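Long-range contacts in tripeptidase (Staphylococcus aureus subsp. aureus, PDB 3RZA), which probably cleaves tripeptides as a metal-dependent peptidase of the M20/M25/M40 family, with zinc and calcium ions bound in this crystal: residues L93-H98 against F181-D186; H151-F156 against L176-F181; A189-T194 against N378-Q383; A318-A323 against P354-G359. All coordinates share one frame; numbering follows the deposited sequence.

Contact 1 (L93-H98 against F181-D186). With ZN (zinc ion), chain C.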
# COMPACT_ATOMS: atom_id res chain seq x y z
N LEU A 93 -35.05 -17.77 29.33
CA LEU A 93 -33.80 -18.02 28.63
C LEU A 93 -33.85 -17.39 27.27
O LEU A 93 -34.93 -17.29 26.67
CB LEU A 93 -33.61 -19.53 28.45
CG LEU A 93 -32.34 -20.05 27.77
CD1 LEU A 93 -31.07 -19.53 28.47
CD2 LEU A 93 -32.40 -21.55 27.78
N TYR A 94 -32.69 -16.98 26.76
CA TYR A 94 -32.53 -16.73 25.33
C TYR A 94 -31.33 -17.47 24.78
O TYR A 94 -30.40 -17.78 25.51
CB TYR A 94 -32.48 -15.22 24.98
CG TYR A 94 -31.08 -14.65 24.92
CD1 TYR A 94 -30.42 -14.28 26.09
CD2 TYR A 94 -30.40 -14.52 23.70
CE1 TYR A 94 -29.14 -13.80 26.06
CE2 TYR A 94 -29.10 -14.04 23.67
CZ TYR A 94 -28.47 -13.67 24.86
OH TYR A 94 -27.18 -13.17 24.83
N LEU A 95 -31.39 -17.77 23.49
CA LEU A 95 -30.29 -18.38 22.75
C LEU A 95 -30.12 -17.56 21.49
O LEU A 95 -31.12 -17.15 20.91
CB LEU A 95 -30.63 -19.82 22.40
CG LEU A 95 -30.92 -20.78 23.55
CD1 LEU A 95 -31.56 -22.06 23.00
CD2 LEU A 95 -29.63 -21.07 24.34
N THR A 96 -28.88 -17.33 21.06
CA THR A 96 -28.60 -16.57 19.83
C THR A 96 -27.53 -17.21 18.94
O THR A 96 -26.56 -17.77 19.44
CB THR A 96 -28.23 -15.07 20.12
OG1 THR A 96 -28.13 -14.36 18.88
CG2 THR A 96 -26.92 -14.94 20.85
N SER A 97 -27.82 -17.23 17.64
CA SER A 97 -26.85 -17.51 16.60
C SER A 97 -27.03 -16.48 15.51
O SER A 97 -27.99 -15.75 15.53
CB SER A 97 -27.06 -18.93 16.06
OG SER A 97 -26.35 -19.86 16.86
N HIS A 98 -26.05 -16.39 14.62
CA HIS A 98 -26.12 -15.44 13.50
C HIS A 98 -26.27 -16.20 12.16
O HIS A 98 -25.66 -17.26 11.97
CB HIS A 98 -24.92 -14.49 13.48
CG HIS A 98 -23.60 -15.14 13.26
ND1 HIS A 98 -23.03 -15.26 12.01
CD2 HIS A 98 -22.67 -15.57 14.14
CE1 HIS A 98 -21.83 -15.80 12.13
NE2 HIS A 98 -21.58 -15.98 13.41
N PHE A 181 -31.29 -14.52 31.39
CA PHE A 181 -29.91 -14.77 30.94
C PHE A 181 -29.92 -15.60 29.66
O PHE A 181 -30.99 -16.07 29.23
CB PHE A 181 -29.08 -15.49 32.03
CG PHE A 181 -29.74 -16.73 32.60
CD1 PHE A 181 -29.67 -17.97 31.93
CD2 PHE A 181 -30.42 -16.68 33.82
CE1 PHE A 181 -30.28 -19.11 32.45
CE2 PHE A 181 -31.02 -17.83 34.35
CZ PHE A 181 -30.97 -19.04 33.66
N GLY A 182 -28.76 -15.77 29.05
CA GLY A 182 -28.67 -16.65 27.91
C GLY A 182 -27.34 -16.89 27.29
O GLY A 182 -26.31 -16.66 27.90
N TYR A 183 -27.37 -17.47 26.09
CA TYR A 183 -26.22 -18.11 25.50
C TYR A 183 -26.10 -17.76 24.04
O TYR A 183 -27.04 -17.97 23.28
CB TYR A 183 -26.35 -19.62 25.63
CG TYR A 183 -26.45 -20.04 27.07
CD1 TYR A 183 -25.31 -20.09 27.88
CD2 TYR A 183 -27.70 -20.28 27.66
CE1 TYR A 183 -25.40 -20.44 29.23
CE2 TYR A 183 -27.80 -20.62 29.01
CZ TYR A 183 -26.65 -20.70 29.79
OH TYR A 183 -26.76 -21.02 31.14
N ALA A 184 -24.93 -17.24 23.65
CA ALA A 184 -24.56 -17.14 22.23
C ALA A 184 -23.89 -18.45 21.82
O ALA A 184 -22.88 -18.82 22.39
CB ALA A 184 -23.65 -15.96 22.00
N ILE A 185 -24.49 -19.17 20.86
CA ILE A 185 -24.00 -20.47 20.42
C ILE A 185 -23.00 -20.20 19.29
O ILE A 185 -23.30 -20.43 18.11
CB ILE A 185 -25.18 -21.42 19.95
CG1 ILE A 185 -26.31 -21.49 21.02
CG2 ILE A 185 -24.65 -22.84 19.66
CD1 ILE A 185 -27.58 -22.20 20.53
N ASP A 186 -21.83 -19.67 19.65
CA ASP A 186 -20.92 -19.06 18.67
C ASP A 186 -19.47 -18.79 19.21
O ASP A 186 -18.89 -17.76 18.91
CB ASP A 186 -21.55 -17.73 18.15
CG ASP A 186 -20.82 -17.15 16.93
OD1 ASP A 186 -20.34 -17.93 16.09
OD2 ASP A 186 -20.76 -15.91 16.79
ZN ZN C . -19.84 -16.77 14.36
O HOH W 1 -18.09 -15.64 14.50

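Contact 2 (H151-F156 against L176-F181)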
# COMPACT_ATOMS: atom_id res chain seq x y z
N HIS A 151 -40.76 -26.93 29.42
CA HIS A 151 -39.72 -25.89 29.41
C HIS A 151 -40.31 -24.56 29.87
O HIS A 151 -41.53 -24.34 29.78
CB HIS A 151 -39.15 -25.75 28.01
CG HIS A 151 -40.20 -25.55 26.96
ND1 HIS A 151 -40.80 -24.33 26.72
CD2 HIS A 151 -40.81 -26.44 26.15
CE1 HIS A 151 -41.72 -24.49 25.79
NE2 HIS A 151 -41.73 -25.75 25.41
N GLY A 152 -39.44 -23.67 30.32
CA GLY A 152 -39.78 -22.26 30.50
C GLY A 152 -39.83 -21.52 29.17
O GLY A 152 -39.80 -22.13 28.08
N GLN A 153 -39.93 -20.20 29.27
CA GLN A 153 -39.90 -19.34 28.10
C GLN A 153 -38.50 -19.40 27.55
O GLN A 153 -37.55 -19.35 28.32
CB GLN A 153 -40.25 -17.90 28.46
CG GLN A 153 -40.44 -16.97 27.28
CD GLN A 153 -40.94 -15.61 27.71
OE1 GLN A 153 -42.09 -15.47 28.10
NE2 GLN A 153 -40.06 -14.61 27.69
N ILE A 154 -38.40 -19.51 26.22
CA ILE A 154 -37.13 -19.51 25.50
C ILE A 154 -37.28 -18.58 24.30
O ILE A 154 -38.25 -18.72 23.53
CB ILE A 154 -36.73 -20.92 24.98
CG1 ILE A 154 -36.99 -22.01 26.02
CG2 ILE A 154 -35.27 -20.93 24.59
CD1 ILE A 154 -36.74 -23.41 25.51
N GLN A 155 -36.35 -17.64 24.14
CA GLN A 155 -36.26 -16.82 22.92
C GLN A 155 -35.07 -17.26 22.06
O GLN A 155 -33.99 -17.56 22.59
CB GLN A 155 -36.18 -15.34 23.24
CG GLN A 155 -37.47 -14.81 23.79
CD GLN A 155 -37.50 -13.31 23.92
OE1 GLN A 155 -36.58 -12.71 24.44
NE2 GLN A 155 -38.60 -12.70 23.49
N PHE A 156 -35.29 -17.33 20.74
CA PHE A 156 -34.26 -17.67 19.77
C PHE A 156 -34.03 -16.41 18.95
O PHE A 156 -34.94 -15.96 18.23
CB PHE A 156 -34.72 -18.82 18.89
CG PHE A 156 -34.86 -20.11 19.64
CD1 PHE A 156 -35.98 -20.36 20.41
CD2 PHE A 156 -33.85 -21.07 19.60
CE1 PHE A 156 -36.10 -21.54 21.13
CE2 PHE A 156 -33.97 -22.27 20.30
CZ PHE A 156 -35.08 -22.50 21.07
N LEU A 176 -37.91 -6.13 22.12
CA LEU A 176 -38.33 -7.47 21.75
C LEU A 176 -37.78 -8.58 22.68
O LEU A 176 -38.33 -9.67 22.69
CB LEU A 176 -37.96 -7.77 20.29
CG LEU A 176 -38.61 -6.89 19.22
CD1 LEU A 176 -37.99 -7.13 17.84
CD2 LEU A 176 -40.14 -7.10 19.18
N LEU A 177 -36.71 -8.29 23.43
CA LEU A 177 -36.07 -9.29 24.29
C LEU A 177 -36.76 -9.38 25.64
O LEU A 177 -37.18 -8.38 26.19
CB LEU A 177 -34.58 -8.96 24.51
CG LEU A 177 -33.66 -8.82 23.29
CD1 LEU A 177 -32.21 -8.87 23.72
CD2 LEU A 177 -33.93 -9.89 22.23
N ASP A 178 -36.83 -10.60 26.17
CA ASP A 178 -37.43 -10.87 27.47
C ASP A 178 -36.77 -12.15 27.99
O ASP A 178 -37.26 -13.28 27.72
CB ASP A 178 -38.96 -11.02 27.35
CG ASP A 178 -39.64 -11.27 28.68
OD1 ASP A 178 -39.13 -10.83 29.72
OD2 ASP A 178 -40.73 -11.88 28.69
N ALA A 179 -35.63 -11.98 28.67
CA ALA A 179 -34.85 -13.09 29.21
C ALA A 179 -34.10 -12.65 30.46
O ALA A 179 -33.69 -11.50 30.55
CB ALA A 179 -33.86 -13.60 28.16
N ASP A 180 -33.94 -13.57 31.41
CA ASP A 180 -33.09 -13.39 32.60
C ASP A 180 -31.59 -13.60 32.30
O ASP A 180 -30.75 -12.99 32.93
CB ASP A 180 -33.51 -14.34 33.71
CG ASP A 180 -34.93 -14.07 34.21
OD1 ASP A 180 -35.19 -12.93 34.66
OD2 ASP A 180 -35.79 -14.98 34.15
N PHE A 181 -31.29 -14.52 31.39
CA PHE A 181 -29.91 -14.77 30.94
C PHE A 181 -29.92 -15.60 29.66
O PHE A 181 -30.99 -16.07 29.23
CB PHE A 181 -29.08 -15.49 32.03
CG PHE A 181 -29.74 -16.73 32.60
CD1 PHE A 181 -29.67 -17.97 31.93
CD2 PHE A 181 -30.42 -16.68 33.82
CE1 PHE A 181 -30.28 -19.11 32.45
CE2 PHE A 181 -31.02 -17.83 34.35
CZ PHE A 181 -30.97 -19.04 33.66

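Contact 3 (A189-T194 against N378-Q383)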
# COMPACT_ATOMS: atom_id res chain seq x y z
N ALA A 189 -14.32 -22.83 20.45
CA ALA A 189 -13.87 -23.63 21.58
C ALA A 189 -14.59 -24.97 21.49
O ALA A 189 -15.59 -25.11 20.81
CB ALA A 189 -14.18 -22.92 22.93
N ASP A 190 -14.03 -25.96 22.16
CA ASP A 190 -14.63 -27.29 22.19
C ASP A 190 -16.06 -27.22 22.77
O ASP A 190 -16.35 -26.38 23.65
CB ASP A 190 -13.79 -28.24 23.07
CG ASP A 190 -12.34 -28.45 22.56
OD1 ASP A 190 -12.01 -28.11 21.39
OD2 ASP A 190 -11.54 -28.96 23.36
N VAL A 191 -16.94 -28.10 22.29
CA VAL A 191 -18.28 -28.21 22.90
C VAL A 191 -18.15 -28.63 24.39
O VAL A 191 -17.36 -29.53 24.73
CB VAL A 191 -19.20 -29.17 22.13
CG1 VAL A 191 -20.61 -29.20 22.75
CG2 VAL A 191 -19.29 -28.76 20.63
N GLY A 192 -18.84 -27.89 25.27
CA GLY A 192 -18.74 -28.06 26.72
C GLY A 192 -17.74 -27.11 27.38
O GLY A 192 -17.57 -27.14 28.60
N THR A 193 -17.07 -26.28 26.57
CA THR A 193 -16.32 -25.12 27.05
C THR A 193 -17.17 -23.86 26.88
O THR A 193 -17.84 -23.71 25.85
CB THR A 193 -14.99 -24.98 26.30
OG1 THR A 193 -14.22 -26.16 26.57
CG2 THR A 193 -14.21 -23.73 26.74
N THR A 194 -17.16 -22.99 27.90
CA THR A 194 -17.99 -21.77 27.94
C THR A 194 -17.07 -20.56 28.04
O THR A 194 -16.23 -20.51 28.92
CB THR A 194 -18.95 -21.78 29.18
OG1 THR A 194 -19.69 -22.99 29.18
CG2 THR A 194 -19.91 -20.60 29.15
N ASN A 378 -23.54 -33.16 17.18
CA ASN A 378 -24.41 -33.99 18.05
C ASN A 378 -24.37 -33.56 19.51
O ASN A 378 -25.41 -33.34 20.12
CB ASN A 378 -24.02 -35.48 17.93
CG ASN A 378 -24.27 -36.05 16.53
OD1 ASN A 378 -25.10 -35.53 15.77
ND2 ASN A 378 -23.54 -37.13 16.19
N LEU A 379 -23.16 -33.40 20.05
CA LEU A 379 -22.99 -32.93 21.44
C LEU A 379 -23.56 -31.54 21.71
O LEU A 379 -24.08 -31.30 22.80
CB LEU A 379 -21.50 -32.99 21.89
CG LEU A 379 -20.90 -34.39 22.10
CD1 LEU A 379 -19.39 -34.27 22.27
CD2 LEU A 379 -21.53 -35.14 23.32
N LEU A 380 -23.43 -30.62 20.74
CA LEU A 380 -23.93 -29.23 20.90
C LEU A 380 -25.45 -29.18 20.98
O LEU A 380 -25.99 -28.49 21.83
CB LEU A 380 -23.47 -28.32 19.74
CG LEU A 380 -23.87 -26.82 19.77
CD1 LEU A 380 -23.25 -26.10 21.00
CD2 LEU A 380 -23.50 -26.11 18.43
N ALA A 381 -26.12 -29.86 20.04
CA ALA A 381 -27.58 -30.04 20.09
C ALA A 381 -28.04 -30.71 21.39
O ALA A 381 -29.00 -30.25 22.03
CB ALA A 381 -28.06 -30.85 18.87
N SER A 382 -27.33 -31.75 21.83
CA SER A 382 -27.61 -32.38 23.14
C SER A 382 -27.39 -31.42 24.31
O SER A 382 -28.18 -31.43 25.26
CB SER A 382 -26.77 -33.64 23.31
OG SER A 382 -27.08 -34.55 22.28
N GLN A 383 -26.35 -30.56 24.21
CA GLN A 383 -26.06 -29.57 25.26
C GLN A 383 -27.12 -28.48 25.35
O GLN A 383 -27.57 -28.17 26.42
CB GLN A 383 -24.70 -28.92 25.08
CG GLN A 383 -24.20 -28.23 26.37
CD GLN A 383 -23.04 -27.30 26.16
OE1 GLN A 383 -22.62 -27.03 25.03
NE2 GLN A 383 -22.52 -26.79 27.28
O HOH W 2 -20.42 -25.65 24.26
O HOH W 3 -20.33 -25.20 27.22

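Contact 4 (A318-A323 against P354-G359)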
# COMPACT_ATOMS: atom_id res chain seq x y z
N ALA A 318 -25.77 -17.96 37.83
CA ALA A 318 -26.64 -19.03 37.30
C ALA A 318 -26.33 -19.41 35.86
O ALA A 318 -26.24 -20.60 35.54
CB ALA A 318 -28.12 -18.63 37.42
N VAL A 319 -26.16 -18.40 35.01
CA VAL A 319 -25.87 -18.63 33.59
C VAL A 319 -24.58 -19.45 33.33
O VAL A 319 -24.56 -20.28 32.42
CB VAL A 319 -25.85 -17.29 32.77
CG1 VAL A 319 -24.70 -16.36 33.21
CG2 VAL A 319 -25.79 -17.58 31.29
N VAL A 320 -23.55 -19.23 34.15
CA VAL A 320 -22.28 -19.97 34.02
C VAL A 320 -22.43 -21.38 34.57
O VAL A 320 -22.02 -22.35 33.93
CB VAL A 320 -21.13 -19.26 34.77
CG1 VAL A 320 -19.83 -20.04 34.61
CG2 VAL A 320 -20.95 -17.80 34.29
N LYS A 321 -23.03 -21.50 35.75
CA LYS A 321 -23.22 -22.80 36.41
C LYS A 321 -24.11 -23.77 35.62
O LYS A 321 -23.81 -24.95 35.54
CB LYS A 321 -23.78 -22.60 37.83
CG LYS A 321 -22.79 -21.87 38.80
CD LYS A 321 -21.75 -22.85 39.36
CE LYS A 321 -20.38 -22.20 39.69
NZ LYS A 321 -19.40 -22.18 38.54
N ILE A 322 -25.17 -23.26 35.01
CA ILE A 322 -26.04 -24.08 34.14
C ILE A 322 -25.28 -24.57 32.87
O ILE A 322 -25.41 -25.75 32.48
CB ILE A 322 -27.35 -23.33 33.79
CG1 ILE A 322 -28.21 -23.14 35.06
CG2 ILE A 322 -28.13 -24.08 32.73
CD1 ILE A 322 -29.28 -22.02 34.95
N ALA A 323 -24.44 -23.72 32.27
CA ALA A 323 -23.61 -24.15 31.11
C ALA A 323 -22.61 -25.25 31.49
O ALA A 323 -22.42 -26.24 30.75
CB ALA A 323 -22.86 -22.94 30.50
N PRO A 354 -27.31 -11.13 31.32
CA PRO A 354 -26.09 -11.93 31.45
C PRO A 354 -25.97 -13.00 30.38
O PRO A 354 -26.84 -13.86 30.27
CB PRO A 354 -26.23 -12.58 32.83
CG PRO A 354 -26.99 -11.60 33.61
CD PRO A 354 -27.89 -10.87 32.66
N SER A 355 -24.92 -12.91 29.57
CA SER A 355 -24.75 -13.79 28.42
C SER A 355 -23.33 -14.34 28.38
O SER A 355 -22.38 -13.60 28.59
CB SER A 355 -25.07 -13.04 27.14
OG SER A 355 -26.38 -12.48 27.19
N VAL A 356 -23.22 -15.64 28.13
CA VAL A 356 -21.94 -16.33 27.94
C VAL A 356 -22.03 -17.05 26.59
O VAL A 356 -23.12 -17.19 26.03
CB VAL A 356 -21.65 -17.31 29.12
CG1 VAL A 356 -21.74 -16.55 30.46
CG2 VAL A 356 -22.59 -18.47 29.11
N ILE A 357 -20.88 -17.51 26.09
CA ILE A 357 -20.76 -17.95 24.71
C ILE A 357 -20.34 -19.42 24.75
O ILE A 357 -19.32 -19.75 25.35
CB ILE A 357 -19.72 -17.11 23.88
CG1 ILE A 357 -19.64 -15.65 24.35
CG2 ILE A 357 -20.04 -17.16 22.38
CD1 ILE A 357 -21.00 -14.88 24.22
N LEU A 358 -21.15 -20.29 24.13
CA LEU A 358 -20.92 -21.72 24.14
C LEU A 358 -19.99 -22.11 23.01
O LEU A 358 -20.17 -21.66 21.87
CB LEU A 358 -22.24 -22.48 23.96
CG LEU A 358 -23.33 -22.24 24.99
CD1 LEU A 358 -24.60 -22.99 24.55
CD2 LEU A 358 -22.88 -22.64 26.41
N GLY A 359 -19.03 -22.99 23.31
CA GLY A 359 -18.19 -23.58 22.28
C GLY A 359 -19.02 -24.37 21.29
O GLY A 359 -19.87 -25.16 21.70

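Contact 1 (L93-H98 against F181-D186)
Asp186 OD1 is gripped twice: it binds zinc at 2.1 Å and takes a hydrogen bond from Tyr362 OH. His98 NE2 reaches the same ion from strand 93-98, also at 2.1 Å, with Asp129 and a water completing the site. The imidazole and carboxylate planes stand 68° apart, and Asp186 OD2, farther from the zinc, lies 3.3 Å from His98 CD2 at the ring edge. His98 CG sits between its backbone N and carbonyl carbon (chi1 64°), which swings the ring across to the metal. Behind the ion the strands run parallel. Tyr94 N donates to Phe181 O and Thr96 N to Tyr183 O; in return Tyr183 N binds Tyr94 O, and Ile185 N meets Thr96 O at 2.9 Å, nearly straight. On one face Leu93 CD1 touches the edge of the Tyr183 ring, 3.5 Å from CE2, and Leu95 CD2 packs on Tyr183 CB. On the other the Tyr94 ring lies close by Gly182, with CE1 3.4 Å from Gly182 CA, and its OH is hydrogen-bonded to Ser355 OG. Parallel strands that bring metal ligands to or just beyond their C-terminal ends are characteristic of the M20 catalytic domain.

Contact 2 (H151-F156 against L176-F181)
The carboxylate of Asp178 is met from above its plane by the amide of Gln153, the two planes 66° apart. NE2 of Gln153 points its N-H within its own amide plane almost straight at Asp178 OD2 (3.0 Å, 175° at the hydrogen). The same nitrogen makes a weak second bond to Asp178 O. Gln155 offers the heteroatoms of its amide to the main chain of the loop: OE1 accepts from Asp178 N at 2.7 Å, the donor lying tilted out of the carbonyl plane, while NE2 donates to Leu176 O at 3.1 Å, in that carbonyl's plane. With CG anti to the carbonyl carbon (chi1 -69°) and the chain extended beyond it, Gln155 spans the gap and clasps the backbone on both sides of Leu177. Thr80 OG1 is a further partner of Gln155 NE2, which helps to fix the rotation of the amide. Asp178 OD2 also forms a salt bridge with Lys92, and this second grip probably stabilises its negative charge. The loop 176-181 follows helix 167-171 and leads into strand 181-184, while Gln155 lies on strand 154-159; strand 93-98 runs between the two, parallel to both. The glutamines thus tie down the connection of a beta-alpha-beta crossover that skips one strand of the sheet.

Contact 3 (A189-T194 against N378-Q383)
Apolar packing is carried by Val191, whose CG1 methyl presses on the first turn of the segment 378-383. It lies 4.0 Å from Leu379 CB and 4.2 Å from Leu380 CB, and comes nearer still to the helix backbone, 3.7 Å from Leu380 N. Its placement anti to the backbone N (chi1 -177°) carries this methyl out from the loop to the helix surface. Val191 and Gln383 lie alongside one another, pointing opposite ways, and the same methyl brushes Gln383 OE1.

Polar links across the contact pass through water. Gly192 N donates to one water, which in turn donates to Gln383 OE1 at 2.7 Å. A second water accepts from Gln383 NE2 at 2.7 Å and gives a hydrogen to Thr194 OG1 at 3.0 Å, with a weak bond to Thr193 O besides. Gln383 CG is anti to the backbone N and the chain beyond is extended, so the amide stands off the helix far enough to serve both waters; Ser326 OG is another partner of its NE2.

Backbone bonds shape the loop itself: Thr193 N to Asp190 O, 3.0 Å, closes a type II beta turn, with Gly192 at positive phi (95°) in its third position.

This turn leads into strand 194-209, beside strand 355-359. Helix 374-393 flanks the turn through Leu379, Leu380 and Gln383, helix 318-329 touches Thr194 and Gln383, and helix 23-34 meets helix 374-393 at Asn378 and Ala381.

Contact 4 (A318-A323 against P354-G359)
Helix-on-sheet packing of an alpha/beta fold joins these segments: the first turns of helix 318-329 lie over strand 355-359, their axes 8.6 Å apart at closest approach and running in nearly the same direction, 22° from parallel. Val319 and Val356 meet end to end, CG2 to CG2 at 4.0 Å, with their CG1 methyls equally close. Val319 CG1 occupies the position between its backbone N and carbonyl carbon (chi1 65°), and from there it also rests on Pro354 CB at 4.1 Å, just ahead of the strand. Val320 comes in across Val356 at about a right angle, CG2 to CG1 at 4.1 Å, so Val356 is held by two consecutive helix residues. A turn further on, Ala323 CB meets Leu358 CD2, also at 4.1 Å; here the backbones are farther apart than at Val319 and Val320, and the leucine reaches across to the alanine methyl. Ile313 packs against Val319, Val320 and Val356, and Ile387 of helix 374-393 touches Leu358. The strand is flanked in its sheet by 181-184 and 194-209, and Tyr183 OH adds a hydrogen bond to Val319 O on the helix. Between the two segments themselves there is no hydrogen bond: methyls of valine, leucine and alanine and the proline ring make a contact of dispersion and hydrophobic burial, without any directional bond.

How the contacts relate
Contacts 1, 3 and 4 are buried, whereas contact 2 lies nearer the surface. Contacts 1, 2 and 4 reach the same sheet: strand 93-98 has strands 154-159 and 181-184 as neighbours, and strand 355-359 lies beside 181-184 in the sheet. Contact 1 joins adjacent strands through main-chain bonds and a metal, while contact 2 reaches over a strand with side-chain amides, and Phe181 belongs to both. Contact 4 lays a helix on the sheet by hydrocarbon alone; contact 3 sets a turn against another helix and relies on water for its polar part. The last two meet where Thr193 O pairs with Gly359 N, and Ile185 of contact 1 packs on Leu380 of contact 3.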